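Local coordinates for cyclic nucleotide-gated potassium channel mll3241 (Mesorhizobium loti, PDB 4MUV), which forms a homotetrameric potassium channel opened by cyclic AMP, of which this chain is the cytoplasmic cyclic nucleotide-binding domain, with cyclic GMP bound, at residues M86-G91 / L109-F114; V20-K25 / A125-K130; R12-V17 / A29-I34; A47-I52 / T102-L107. The protein carries 3 engineered substitutions. All blocks are in the same frame, centred on the assembly; numbering follows the deposited sequence.

How the contacts relate
Along the chain contact 3 comes first and closes before contacts 1 and 4 open. Contact 2 spans the chain from the loop before helix 28-37 to helix 122-139, so the segments of contacts 1 and 4 fall between its two ends. Contacts 1 and 2 lie about 14 Å apart between centres and meet where Phe114 packs on Phe128. Contacts 2 and 3, also about 14 Å apart, meet through Phe23, which touches Val17 and Leu31. Contacts 1 and 4 share strand 104-110, with centres about 17 Å apart. Contact 4 belongs to the beta roll. Contacts 1, 2 and 3 lie among the helices and the loop that pack beside it, and contact 1 reaches the bound cyclic GMP.

Contact 1 (M86-G91 / L109-F114). With PCG (cyclic guanosine monophosphate), chain C.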
loop_
_atom_site.group_PDB
_atom_site.type_symbol
_atom_site.label_atom_id
_atom_site.label_comp_id
_atom_site.label_asym_id
_atom_site.label_seq_id
_atom_site.Cartn_x
_atom_site.Cartn_y
_atom_site.Cartn_z
ATOM N N MET A 86 -2.754 7.973 1.757
ATOM C CA MET A 86 -3.156 9.321 2.135
ATOM C C MET A 86 -2.038 10.321 1.940
ATOM O O MET A 86 -2.271 11.412 1.422
ATOM C CB MET A 86 -3.683 9.350 3.571
ATOM C CG MET A 86 -5.004 8.619 3.728
ATOM S SD MET A 86 -5.506 8.302 5.430
ATOM C CE MET A 86 -5.950 9.961 5.919
ATOM N N ALA A 87 -0.821 9.965 2.336
ATOM C CA ALA A 87 0.305 10.892 2.189
ATOM C C ALA A 87 0.615 11.132 0.724
ATOM O O ALA A 87 1.041 12.225 0.345
ATOM C CB ALA A 87 1.517 10.350 2.873
ATOM N N LEU A 88 0.414 10.112 -0.107
ATOM C CA LEU A 88 0.676 10.263 -1.533
ATOM C C LEU A 88 -0.322 11.189 -2.221
ATOM O O LEU A 88 0.043 11.931 -3.139
ATOM C CB LEU A 88 0.721 8.909 -2.230
ATOM C CG LEU A 88 1.720 7.895 -1.692
ATOM C CD1 LEU A 88 1.719 6.621 -2.534
ATOM C CD2 LEU A 88 3.106 8.483 -1.632
ATOM N N ILE A 89 -1.568 11.153 -1.764
ATOM C CA ILE A 89 -2.603 12.029 -2.328
ATOM C C ILE A 89 -2.532 13.465 -1.839
ATOM O O ILE A 89 -2.745 14.386 -2.604
ATOM C CB ILE A 89 -3.997 11.566 -1.943
ATOM C CG1 ILE A 89 -4.260 10.208 -2.540
ATOM C CG2 ILE A 89 -5.081 12.591 -2.440
ATOM C CD1 ILE A 89 -5.448 9.489 -1.910
ATOM N N SER A 90 -2.332 13.653 -0.542
ATOM C CA SER A 90 -2.369 14.993 0.047
ATOM C C SER A 90 -1.001 15.705 0.045
ATOM O O SER A 90 -0.946 16.923 0.142
ATOM C CB SER A 90 -2.919 14.917 1.476
ATOM O OG SER A 90 -1.986 14.287 2.317
ATOM N N GLY A 91 0.090 14.951 -0.091
ATOM C CA GLY A 91 1.442 15.479 0.076
ATOM C C GLY A 91 1.817 15.745 1.521
ATOM O O GLY A 91 2.900 16.240 1.837
ATOM N N LEU A 109 4.532 0.140 -3.366
ATOM C CA LEU A 109 4.386 0.918 -4.578
ATOM C C LEU A 109 4.930 2.312 -4.319
ATOM O O LEU A 109 4.407 3.048 -3.480
ATOM C CB LEU A 109 2.909 1.016 -4.938
ATOM C CG LEU A 109 2.569 1.763 -6.223
ATOM C CD1 LEU A 109 3.083 0.970 -7.413
ATOM C CD2 LEU A 109 1.065 1.990 -6.348
ATOM N N HIS A 110 6.005 2.666 -5.013
ATOM C CA HIS A 110 6.610 3.973 -4.834
ATOM C C HIS A 110 5.730 5.066 -5.431
ATOM O O HIS A 110 4.933 4.835 -6.331
ATOM C CB HIS A 110 7.995 3.992 -5.446
ATOM C CG HIS A 110 9.038 3.334 -4.598
ATOM N ND1 HIS A 110 8.833 2.142 -3.929
ATOM C CD2 HIS A 110 10.307 3.703 -4.320
ATOM C CE1 HIS A 110 9.934 1.804 -3.284
ATOM N NE2 HIS A 110 10.841 2.738 -3.500
ATOM N N SER A 111 5.887 6.277 -4.925
ATOM C CA SER A 111 5.060 7.409 -5.314
ATOM C C SER A 111 4.956 7.606 -6.826
ATOM O O SER A 111 3.876 7.828 -7.343
ATOM C CB SER A 111 5.568 8.690 -4.652
ATOM O OG SER A 111 4.689 9.760 -4.937
ATOM N N ALA A 112 6.082 7.515 -7.533
ATOM C CA ALA A 112 6.028 7.771 -8.964
ATOM C C ALA A 112 5.068 6.801 -9.639
ATOM O O ALA A 112 4.325 7.156 -10.549
ATOM C CB ALA A 112 7.392 7.638 -9.594
ATOM N N ASP A 113 5.127 5.549 -9.216
ATOM C CA ASP A 113 4.294 4.513 -9.831
ATOM C C ASP A 113 2.830 4.618 -9.385
ATOM O O ASP A 113 1.931 4.313 -10.159
ATOM C CB ASP A 113 4.894 3.160 -9.549
ATOM C CG ASP A 113 6.282 3.061 -10.097
ATOM O OD1 ASP A 113 6.442 3.188 -11.331
ATOM O OD2 ASP A 113 7.205 2.871 -9.298
ATOM N N PHE A 114 2.604 5.090 -8.160
ATOM C CA PHE A 114 1.263 5.442 -7.712
ATOM C C PHE A 114 0.675 6.538 -8.595
ATOM O O PHE A 114 -0.512 6.470 -8.959
ATOM C CB PHE A 114 1.323 5.901 -6.255
ATOM C CG PHE A 114 0.030 6.443 -5.706
ATOM C CD1 PHE A 114 -0.901 5.596 -5.130
ATOM C CD2 PHE A 114 -0.241 7.805 -5.729
ATOM C CE1 PHE A 114 -2.060 6.084 -4.584
ATOM C CE2 PHE A 114 -1.412 8.296 -5.179
ATOM C CZ PHE A 114 -2.325 7.433 -4.627
HETATM P PA PCG C . -0.880 7.581 5.481
HETATM O O1A PCG C . -0.003 7.834 4.272
HETATM O O2A PCG C . -1.376 8.781 6.205
HETATM O "O5'" PCG C . -0.097 6.690 6.471
HETATM C "C5'" PCG C . -0.756 6.031 7.456
HETATM C "C4'" PCG C . -1.878 5.202 6.806
HETATM O "O4'" PCG C . -2.725 4.354 7.669
HETATM C "C3'" PCG C . -2.745 6.038 6.138
HETATM O "O3'" PCG C . -2.115 6.705 4.999
HETATM C "C2'" PCG C . -3.915 5.043 5.755
HETATM O "O2'" PCG C . -3.638 4.471 4.476
HETATM C "C1'" PCG C . -3.906 4.072 6.770
HETATM N N9 PCG C . -5.075 3.983 7.593
HETATM C C8 PCG C . -5.935 2.917 7.704
HETATM N N7 PCG C . -6.984 3.210 8.476
HETATM C C5 PCG C . -6.784 4.509 8.876
HETATM C C6 PCG C . -7.569 5.378 9.709
HETATM O O6 PCG C . -8.652 5.077 10.268
HETATM N N1 PCG C . -7.035 6.632 9.880
HETATM C C2 PCG C . -5.869 7.072 9.272
HETATM N N2 PCG C . -5.451 8.331 9.496
HETATM N N3 PCG C . -5.093 6.274 8.471
HETATM C C4 PCG C . -5.624 4.977 8.306
#
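Apolar packing joins the two segments, with Leu88 and Phe114 at its heart. Leu88 CD1 sits over one face of the Phe114 ring, toward the rim, 3.6 Å from Phe114 CG. This is a CH-pi contact, 23° off the ring normal. Leu88 CB lies 3.7 Å from Phe114 CE2, so the leucine follows the ring from its base to its far side. Its other branch turns to the start of helix 111-120, where Leu88 CD2 is 3.9 Å from Ser111 OG. Ile89 comes to the ring edge, with Ile89 CG1 4.0 Å from Phe114 CZ. Phe114 has CG trans to its backbone N (chi1 173°), which carries the ring toward Leu88 and Ile89. An alanine in place of Phe114 would probably leave Leu88 CD1 and Ile89 CG1 without their shared ring and open a gap between the two helices.

Helix 85-90 is the short helix of the phosphate-binding cassette found in cyclic nucleotide-binding domains. On its ligand side one hydrogen bond joins van der Waals contacts. Ala87 N gives a hydrogen bond of 3.0 Å to O1A of the cyclic GMP phosphate. Arg94 and Ser95 also bond the nucleotide. Met86 runs alongside the ligand, with Met86 SD 3.6 Å from ribose C3'. Ser90 OG bonds Met86 O at 3.0 Å from above the carbonyl plane, and Ser90 N bonds the same oxygen.

Contact 2 (V20-K25 / A125-K130)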
loop_
_atom_site.group_PDB
_atom_site.type_symbol
_atom_site.label_atom_id
_atom_site.label_comp_id
_atom_site.label_asym_id
_atom_site.label_seq_id
_atom_site.Cartn_x
_atom_site.Cartn_y
_atom_site.Cartn_z
ATOM N N VAL A 20 -4.848 -9.006 -4.423
ATOM C CA VAL A 20 -5.203 -7.579 -4.384
ATOM C C VAL A 20 -6.424 -7.313 -5.251
ATOM O O VAL A 20 -6.287 -7.109 -6.445
ATOM C CB VAL A 20 -4.027 -6.685 -4.865
ATOM C CG1 VAL A 20 -4.390 -5.187 -4.743
ATOM C CG2 VAL A 20 -2.782 -6.977 -4.051
ATOM N N PRO A 21 -7.618 -7.260 -4.634
ATOM C CA PRO A 21 -8.829 -7.080 -5.434
ATOM C C PRO A 21 -8.820 -5.816 -6.262
ATOM O O PRO A 21 -9.378 -5.802 -7.355
ATOM C CB PRO A 21 -9.932 -6.983 -4.380
ATOM C CG PRO A 21 -9.417 -7.735 -3.238
ATOM C CD PRO A 21 -7.947 -7.457 -3.211
ATOM N N LEU A 22 -8.196 -4.768 -5.750
ATOM C CA LEU A 22 -8.162 -3.505 -6.458
ATOM C C LEU A 22 -7.664 -3.676 -7.886
ATOM O O LEU A 22 -8.125 -2.987 -8.792
ATOM C CB LEU A 22 -7.275 -2.496 -5.719
ATOM C CG LEU A 22 -7.320 -1.059 -6.227
ATOM C CD1 LEU A 22 -8.725 -0.464 -6.020
ATOM C CD2 LEU A 22 -6.284 -0.216 -5.483
ATOM N N PHE A 23 -6.731 -4.602 -8.078
ATOM C CA PHE A 23 -6.050 -4.726 -9.368
ATOM C C PHE A 23 -6.739 -5.681 -10.322
ATOM O O PHE A 23 -6.340 -5.773 -11.471
ATOM C CB PHE A 23 -4.602 -5.153 -9.168
ATOM C CG PHE A 23 -3.733 -4.114 -8.464
ATOM C CD1 PHE A 23 -4.071 -2.767 -8.461
ATOM C CD2 PHE A 23 -2.585 -4.506 -7.813
ATOM C CE1 PHE A 23 -3.277 -1.814 -7.815
ATOM C CE2 PHE A 23 -1.774 -3.580 -7.154
ATOM C CZ PHE A 23 -2.120 -2.224 -7.154
ATOM N N GLN A 24 -7.759 -6.390 -9.852
ATOM C CA GLN A 24 -8.641 -7.126 -10.747
ATOM C C GLN A 24 -9.293 -6.012 -11.594
ATOM O O GLN A 24 -9.724 -6.221 -12.705
ATOM C CB GLN A 24 -9.700 -7.878 -9.936
ATOM C CG GLN A 24 -9.985 -9.302 -10.323
ATOM C CD GLN A 24 -11.100 -9.903 -9.489
ATOM O OE1 GLN A 24 -12.014 -9.201 -9.037
ATOM N NE2 GLN A 24 -11.023 -11.204 -9.262
ATOM N N LYS A 25 -9.334 -4.802 -11.047
ATOM C CA LYS A 25 -9.942 -3.680 -11.747
ATOM C C LYS A 25 -9.131 -3.125 -12.937
ATOM O O LYS A 25 -9.562 -2.139 -13.543
ATOM C CB LYS A 25 -10.300 -2.570 -10.754
ATOM C CG LYS A 25 -11.371 -3.014 -9.773
ATOM C CD LYS A 25 -11.563 -2.008 -8.654
ATOM C CE LYS A 25 -12.518 -2.540 -7.602
ATOM N NZ LYS A 25 -12.338 -1.852 -6.297
ATOM N N ALA A 125 -8.019 5.723 -9.049
ATOM C CA ALA A 125 -7.698 7.002 -8.431
ATOM C C ALA A 125 -8.825 7.419 -7.503
ATOM O O ALA A 125 -8.579 7.927 -6.402
ATOM C CB ALA A 125 -7.494 8.047 -9.476
ATOM N N GLU A 126 -10.067 7.217 -7.933
ATOM C CA GLU A 126 -11.231 7.574 -7.128
ATOM C C GLU A 126 -11.364 6.697 -5.890
ATOM O O GLU A 126 -11.739 7.183 -4.821
ATOM C CB GLU A 126 -12.513 7.499 -7.971
ATOM C CG GLU A 126 -13.766 8.042 -7.269
ATOM C CD GLU A 126 -13.750 9.557 -7.105
ATOM O OE1 GLU A 126 -12.688 10.184 -7.299
ATOM O OE2 GLU A 126 -14.811 10.132 -6.787
ATOM N N ILE A 127 -11.065 5.402 -6.035
ATOM C CA ILE A 127 -11.073 4.519 -4.864
ATOM C C ILE A 127 -10.065 5.011 -3.828
ATOM O O ILE A 127 -10.379 5.061 -2.636
ATOM C CB ILE A 127 -10.810 3.059 -5.234
ATOM C CG1 ILE A 127 -12.047 2.510 -5.950
ATOM C CG2 ILE A 127 -10.478 2.208 -3.998
ATOM C CD1 ILE A 127 -11.790 1.249 -6.741
ATOM N N PHE A 128 -8.868 5.401 -4.253
ATOM C CA PHE A 128 -7.879 5.912 -3.290
ATOM C C PHE A 128 -8.382 7.207 -2.635
ATOM O O PHE A 128 -8.257 7.395 -1.425
ATOM C CB PHE A 128 -6.535 6.168 -3.973
ATOM C CG PHE A 128 -5.765 4.925 -4.354
ATOM C CD1 PHE A 128 -5.692 3.835 -3.523
ATOM C CD2 PHE A 128 -5.121 4.864 -5.575
ATOM C CE1 PHE A 128 -4.958 2.738 -3.888
ATOM C CE2 PHE A 128 -4.385 3.771 -5.937
ATOM C CZ PHE A 128 -4.310 2.699 -5.095
ATOM N N ARG A 129 -8.945 8.098 -3.448
ATOM C CA ARG A 129 -9.393 9.392 -2.950
ATOM C C ARG A 129 -10.504 9.175 -1.908
ATOM O O ARG A 129 -10.498 9.796 -0.834
ATOM C CB ARG A 129 -9.883 10.292 -4.098
ATOM C CG ARG A 129 -10.202 11.746 -3.663
ATOM C CD ARG A 129 -10.816 12.586 -4.784
ATOM N NE ARG A 129 -12.147 12.107 -5.149
ATOM C CZ ARG A 129 -13.259 12.354 -4.463
ATOM N NH1 ARG A 129 -13.233 13.093 -3.365
ATOM N NH2 ARG A 129 -14.408 11.852 -4.886
ATOM N N LYS A 130 -11.452 8.293 -2.212
ATOM C CA LYS A 130 -12.547 8.023 -1.278
ATOM C C LYS A 130 -12.093 7.282 -0.027
ATOM O O LYS A 130 -12.601 7.532 1.054
ATOM C CB LYS A 130 -13.677 7.283 -1.971
ATOM C CG LYS A 130 -14.432 8.163 -2.943
ATOM C CD LYS A 130 -15.552 7.402 -3.622
ATOM C CE LYS A 130 -16.263 8.284 -4.621
ATOM N NZ LYS A 130 -17.247 7.540 -5.452
#
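Leu22 points from the loop between helices 13-17 and 28-37 to helix 122-139, where it meets Ile127 and Phe128. Its CB heads toward the helix, and CG stands opposite the backbone N (chi1 -171°), which extends the fork across the gap. The contact is made by the two methyls beyond CG. Leu22 CD1 lies 3.6 Å from Ile127 CD1, and it also reaches Ile127 CG2 at 3.8 Å. The two side chains lie alongside each other, running in opposite senses. Leu22 CD2 takes the other partner, 3.5 Å from Phe128 CZ, and it approaches that ring obliquely. Replacing Leu22 with an alanine would probably leave Ile127 CD1 and the Phe128 ring without this partner and open a gap between loop and helix.

Farther along the loop, the extended Lys25 chain meets Ile127 tip to tip, with Lys25 NZ 3.2 Å from Ile127 CD1. On helix 122-139, Arg129 grips the Glu126 carboxylate side-on through NE and NH2, forming a salt bridge.

Phe128 also packs on Phe114 and meets Phe82 edge-to-face. The contact thus joins the N-terminal helical part to the C-terminal helix, an arrangement of helices flanking a beta roll that is characteristic of cyclic nucleotide-binding domains.

Contact 3 (R12-V17 / A29-I34); sequences RNWQLV and AVLVEI
This is an apolar helix-helix contact in the N-terminal helical part of the domain, away from the nucleotide site. Trp14 and Val17 of helix 13-17 meet Leu31 and Val32 of helix 28-37. The short axes run at 125° to each other and come no closer than 11.3 Å, so large side chains must bridge the space.

Trp14 does most of the bridging. Its CG is trans to the backbone N (chi1 -170°), which swings the six-membered ring across to the second helix. Trp14 CH2 lies 3.7 Å from Leu31 CD2, and the two side chains cross at about a right angle. The neighbouring ring atom, Trp14 CZ3, is 4.0 Å from Leu31 CG. It also meets Val32 CG2, at 4.1 Å. Both aliphatic partners come to the indole obliquely.

Leu31 is shared between two residues of the first helix. While one methyl meets the indole, Leu31 CD1 turns to Val17 CG2 at 4.1 Å. One turn of helix 13-17 therefore holds the leucine between Trp14 and Val17.

Phe23, from the loop joining the two helices, packs on both Val17 and Leu31. Asn13 and Leu16 face strands 39-43 and 104-110, and Ile34 touches Leu117 of helix 111-120.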
loop_
_atom_site.group_PDB
_atom_site.type_symbol
_atom_site.label_atom_id
_atom_site.label_comp_id
_atom_site.label_asym_id
_atom_site.label_seq_id
_atom_site.Cartn_x
_atom_site.Cartn_y
_atom_site.Cartn_z
ATOM N N ARG A 12 8.497 -12.690 -6.273
ATOM C CA ARG A 12 7.255 -13.066 -5.598
ATOM C C ARG A 12 6.052 -12.277 -6.118
ATOM O O ARG A 12 4.900 -12.587 -5.783
ATOM C CB ARG A 12 7.348 -12.770 -4.075
ATOM C CG ARG A 12 8.640 -13.225 -3.354
ATOM C CD ARG A 12 8.584 -12.810 -1.871
ATOM N NE ARG A 12 7.384 -13.368 -1.262
ATOM C CZ ARG A 12 6.802 -12.988 -0.116
ATOM N NH1 ARG A 12 7.256 -11.954 0.602
ATOM N NH2 ARG A 12 5.719 -13.643 0.301
ATOM N N ASN A 13 6.275 -11.243 -6.914
ATOM C CA ASN A 13 5.233 -10.233 -7.080
ATOM C C ASN A 13 3.988 -10.733 -7.777
ATOM O O ASN A 13 2.881 -10.448 -7.336
ATOM C CB ASN A 13 5.747 -9.048 -7.862
ATOM C CG ASN A 13 6.699 -8.198 -7.105
ATOM O OD1 ASN A 13 7.086 -8.515 -5.998
ATOM N ND2 ASN A 13 7.110 -7.100 -7.719
ATOM N N TRP A 14 4.168 -11.419 -8.907
ATOM C CA TRP A 14 3.010 -11.860 -9.652
ATOM C C TRP A 14 2.167 -12.838 -8.827
ATOM O O TRP A 14 0.940 -12.746 -8.819
ATOM C CB TRP A 14 3.425 -12.498 -10.971
ATOM C CG TRP A 14 2.220 -12.729 -11.817
ATOM C CD1 TRP A 14 1.591 -13.904 -12.006
ATOM C CD2 TRP A 14 1.467 -11.743 -12.529
ATOM N NE1 TRP A 14 0.488 -13.731 -12.799
ATOM C CE2 TRP A 14 0.398 -12.412 -13.142
ATOM C CE3 TRP A 14 1.608 -10.361 -12.719
ATOM C CZ2 TRP A 14 -0.536 -11.769 -13.908
ATOM C CZ3 TRP A 14 0.673 -9.706 -13.510
ATOM C CH2 TRP A 14 -0.391 -10.427 -14.098
ATOM N N GLN A 15 2.817 -13.771 -8.129
ATOM C CA GLN A 15 2.068 -14.727 -7.315
ATOM C C GLN A 15 1.206 -14.000 -6.292
ATOM O O GLN A 15 0.046 -14.362 -6.052
ATOM C CB GLN A 15 2.997 -15.724 -6.623
ATOM C CG GLN A 15 2.254 -16.736 -5.728
ATOM C CD GLN A 15 2.137 -16.281 -4.263
ATOM O OE1 GLN A 15 3.115 -15.840 -3.658
ATOM N NE2 GLN A 15 0.949 -16.414 -3.688
ATOM N N LEU A 16 1.784 -12.960 -5.684
ATOM C CA LEU A 16 1.120 -12.229 -4.618
ATOM C C LEU A 16 0.036 -11.290 -5.109
ATOM O O LEU A 16 -0.895 -10.979 -4.359
ATOM C CB LEU A 16 2.149 -11.424 -3.834
ATOM C CG LEU A 16 3.116 -12.229 -2.987
ATOM C CD1 LEU A 16 4.235 -11.345 -2.440
ATOM C CD2 LEU A 16 2.366 -12.875 -1.827
ATOM N N VAL A 17 0.125 -10.809 -6.345
ATOM C CA VAL A 17 -0.821 -9.787 -6.765
ATOM C C VAL A 17 -2.242 -10.320 -6.913
ATOM O O VAL A 17 -3.203 -9.550 -6.865
ATOM C CB VAL A 17 -0.357 -9.021 -8.043
ATOM C CG1 VAL A 17 -0.651 -9.783 -9.331
ATOM C CG2 VAL A 17 -0.971 -7.613 -8.079
ATOM N N ALA A 29 -2.235 -4.756 -19.547
ATOM C CA ALA A 29 -0.942 -4.087 -19.705
ATOM C C ALA A 29 -0.656 -3.197 -18.479
ATOM O O ALA A 29 0.509 -3.051 -18.050
ATOM C CB ALA A 29 -0.875 -3.289 -21.007
ATOM N N VAL A 30 -1.690 -2.554 -17.933
ATOM C CA VAL A 30 -1.540 -1.718 -16.752
ATOM C C VAL A 30 -1.143 -2.585 -15.546
ATOM O O VAL A 30 -0.213 -2.252 -14.808
ATOM C CB VAL A 30 -2.795 -0.886 -16.418
ATOM C CG1 VAL A 30 -2.547 -0.029 -15.170
ATOM C CG2 VAL A 30 -3.157 0.024 -17.562
ATOM N N LEU A 31 -1.809 -3.714 -15.365
ATOM C CA LEU A 31 -1.462 -4.585 -14.252
ATOM C C LEU A 31 -0.009 -5.048 -14.360
ATOM O O LEU A 31 0.726 -5.031 -13.391
ATOM C CB LEU A 31 -2.382 -5.792 -14.216
ATOM C CG LEU A 31 -2.063 -6.781 -13.078
ATOM C CD1 LEU A 31 -2.212 -6.150 -11.715
ATOM C CD2 LEU A 31 -2.979 -7.979 -13.186
ATOM N N VAL A 32 0.413 -5.472 -15.544
ATOM C CA VAL A 32 1.783 -5.936 -15.676
ATOM C C VAL A 32 2.785 -4.806 -15.407
ATOM O O VAL A 32 3.780 -5.007 -14.707
ATOM C CB VAL A 32 2.010 -6.630 -17.023
ATOM C CG1 VAL A 32 3.482 -6.926 -17.247
ATOM C CG2 VAL A 32 1.191 -7.915 -17.108
ATOM N N GLU A 33 2.503 -3.615 -15.926
ATOM C CA GLU A 33 3.384 -2.480 -15.705
ATOM C C GLU A 33 3.546 -2.225 -14.204
ATOM O O GLU A 33 4.666 -2.012 -13.695
ATOM C CB GLU A 33 2.852 -1.242 -16.442
ATOM C CG GLU A 33 3.854 -0.126 -16.654
ATOM C CD GLU A 33 3.942 0.866 -15.511
ATOM O OE1 GLU A 33 3.072 0.861 -14.607
ATOM O OE2 GLU A 33 4.895 1.679 -15.522
ATOM N N ILE A 34 2.437 -2.241 -13.472
ATOM C CA ILE A 34 2.464 -1.959 -12.050
ATOM C C ILE A 34 3.170 -3.073 -11.288
ATOM O O ILE A 34 3.974 -2.797 -10.398
ATOM C CB ILE A 34 1.061 -1.687 -11.554
ATOM C CG1 ILE A 34 0.557 -0.361 -12.149
ATOM C CG2 ILE A 34 1.022 -1.665 -10.031
ATOM C CD1 ILE A 34 1.320 0.919 -11.651
#

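Contact 4 (A47-I52 / T102-L107); sequences AVICRI and TTVSLL
Val104 is the first residue of 102-107 to touch the other segment. Its CG1 lies 4.3 Å from Ile49 CD1, a loose apolar contact. Just before it, Thr102 OG1 bonds Thr103 O at 3.2 Å and also bonds Ser66 N. Next in sequence, Ser105 OG is hydrogen-bonded to Glu64 and Thr42.

The two segments belong to different sheets of the beta roll, a fold of the cupin clan. Strand 104-110 runs between 39-43 and 58-64, while strand 48-50 pairs with 97-100. Ile49 stands where the chain turns a corner, and Ile49 and Cys50 face Val98 in a classic beta bulge.

Leu106 points inward again, two residues after Val104. Its CG lies anti to the carbonyl carbon (chi1 -53°), which brings CD1 to the end of Ile49. The two meet tip to tip, with Leu106 CD1 4.0 Å from Ile49 CD1. The other branch of the isoleucine, Ile49 CG2, is 4.2 Å from the same Leu106 CD1. Phe60 and Val43 touch Ile49 too. Leu107 then faces the helical side, where it meets Asn13 and Leu16.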
loop_
_atom_site.group_PDB
_atom_site.type_symbol
_atom_site.label_atom_id
_atom_site.label_comp_id
_atom_site.label_asym_id
_atom_site.label_seq_id
_atom_site.Cartn_x
_atom_site.Cartn_y
_atom_site.Cartn_z
ATOM N N ALA A 47 6.975 -4.611 13.985
ATOM C CA ALA A 47 7.826 -3.579 13.408
ATOM C C ALA A 47 6.985 -2.459 12.797
ATOM O O ALA A 47 5.949 -2.694 12.171
ATOM C CB ALA A 47 8.756 -4.180 12.362
ATOM N N VAL A 48 7.469 -1.234 12.941
ATOM C CA VAL A 48 6.814 -0.069 12.365
ATOM C C VAL A 48 7.114 0.002 10.879
ATOM O O VAL A 48 8.252 -0.140 10.450
ATOM C CB VAL A 48 7.255 1.223 13.093
ATOM C CG1 VAL A 48 6.771 2.450 12.373
ATOM C CG2 VAL A 48 6.696 1.218 14.502
ATOM N N ILE A 49 6.062 0.195 10.102
ATOM C CA ILE A 49 6.136 0.297 8.650
ATOM C C ILE A 49 6.100 1.774 8.214
ATOM O O ILE A 49 6.895 2.194 7.364
ATOM C CB ILE A 49 5.015 -0.515 7.993
ATOM C CG1 ILE A 49 5.144 -1.999 8.399
ATOM C CG2 ILE A 49 5.066 -0.329 6.509
ATOM C CD1 ILE A 49 3.906 -2.771 8.227
ATOM N N CYS A 50 5.155 2.541 8.771
ATOM C CA CYS A 50 5.269 3.970 8.627
ATOM C C CYS A 50 4.839 4.622 9.916
ATOM O O CYS A 50 4.135 4.060 10.736
ATOM C CB CYS A 50 4.480 4.470 7.438
ATOM S SG CYS A 50 2.746 4.120 7.583
ATOM N N ARG A 51 5.411 5.794 10.136
ATOM C CA ARG A 51 5.284 6.494 11.398
ATOM C C ARG A 51 4.586 7.834 11.218
ATOM O O ARG A 51 4.919 8.601 10.332
ATOM C CB ARG A 51 6.647 6.710 12.029
ATOM C CG ARG A 51 6.493 7.164 13.468
ATOM C CD ARG A 51 7.776 7.228 14.180
ATOM N NE ARG A 51 8.476 5.952 14.300
ATOM C CZ ARG A 51 8.227 5.013 15.212
ATOM N NH1 ARG A 51 7.224 5.127 16.080
ATOM N NH2 ARG A 51 8.984 3.926 15.231
ATOM N N ILE A 52 3.630 8.099 12.088
ATOM C CA ILE A 52 2.919 9.368 12.084
ATOM C C ILE A 52 3.898 10.531 12.023
ATOM O O ILE A 52 4.903 10.551 12.725
ATOM C CB ILE A 52 1.969 9.491 13.314
ATOM C CG1 ILE A 52 1.045 10.699 13.161
ATOM C CG2 ILE A 52 2.730 9.498 14.668
ATOM C CD1 ILE A 52 -0.027 10.745 14.208
ATOM N N THR A 102 0.796 -9.456 12.832
ATOM C CA THR A 102 1.526 -10.678 12.623
ATOM C C THR A 102 2.635 -10.349 11.632
ATOM O O THR A 102 2.695 -9.244 11.088
ATOM C CB THR A 102 0.600 -11.762 12.040
ATOM O OG1 THR A 102 0.053 -11.325 10.791
ATOM C CG2 THR A 102 -0.523 -12.105 13.008
ATOM N N THR A 103 3.511 -11.304 11.367
ATOM C CA THR A 103 4.423 -11.183 10.245
ATOM C C THR A 103 3.582 -10.891 9.020
ATOM O O THR A 103 2.566 -11.520 8.821
ATOM C CB THR A 103 5.163 -12.494 10.011
ATOM O OG1 THR A 103 5.599 -13.018 11.260
ATOM C CG2 THR A 103 6.329 -12.253 9.075
ATOM N N VAL A 104 3.989 -9.931 8.194
ATOM C CA VAL A 104 3.146 -9.492 7.092
ATOM C C VAL A 104 3.933 -9.382 5.784
ATOM O O VAL A 104 5.088 -8.972 5.784
ATOM C CB VAL A 104 2.465 -8.148 7.461
ATOM C CG1 VAL A 104 3.498 -7.011 7.638
ATOM C CG2 VAL A 104 1.387 -7.783 6.457
ATOM N N SER A 105 3.325 -9.797 4.671
ATOM C CA SER A 105 3.863 -9.563 3.330
ATOM C C SER A 105 3.095 -8.446 2.696
ATOM O O SER A 105 1.851 -8.415 2.718
ATOM C CB SER A 105 3.796 -10.790 2.402
ATOM O OG SER A 105 4.640 -11.778 2.915
ATOM N N LEU A 106 3.865 -7.537 2.120
ATOM C CA LEU A 106 3.375 -6.329 1.489
ATOM C C LEU A 106 3.912 -6.238 0.078
ATOM O O LEU A 106 5.018 -6.676 -0.195
ATOM C CB LEU A 106 3.909 -5.106 2.248
ATOM C CG LEU A 106 3.689 -5.029 3.737
ATOM C CD1 LEU A 106 4.420 -3.851 4.358
ATOM C CD2 LEU A 106 2.216 -4.947 4.041
ATOM N N LEU A 107 3.140 -5.619 -0.798
ATOM C CA LEU A 107 3.638 -5.123 -2.080
ATOM C C LEU A 107 3.737 -3.601 -1.956
ATOM O O LEU A 107 2.736 -2.918 -1.753
ATOM C CB LEU A 107 2.720 -5.537 -3.236
ATOM C CG LEU A 107 2.635 -7.044 -3.478
ATOM C CD1 LEU A 107 1.520 -7.365 -4.441
ATOM C CD2 LEU A 107 3.945 -7.563 -4.032
#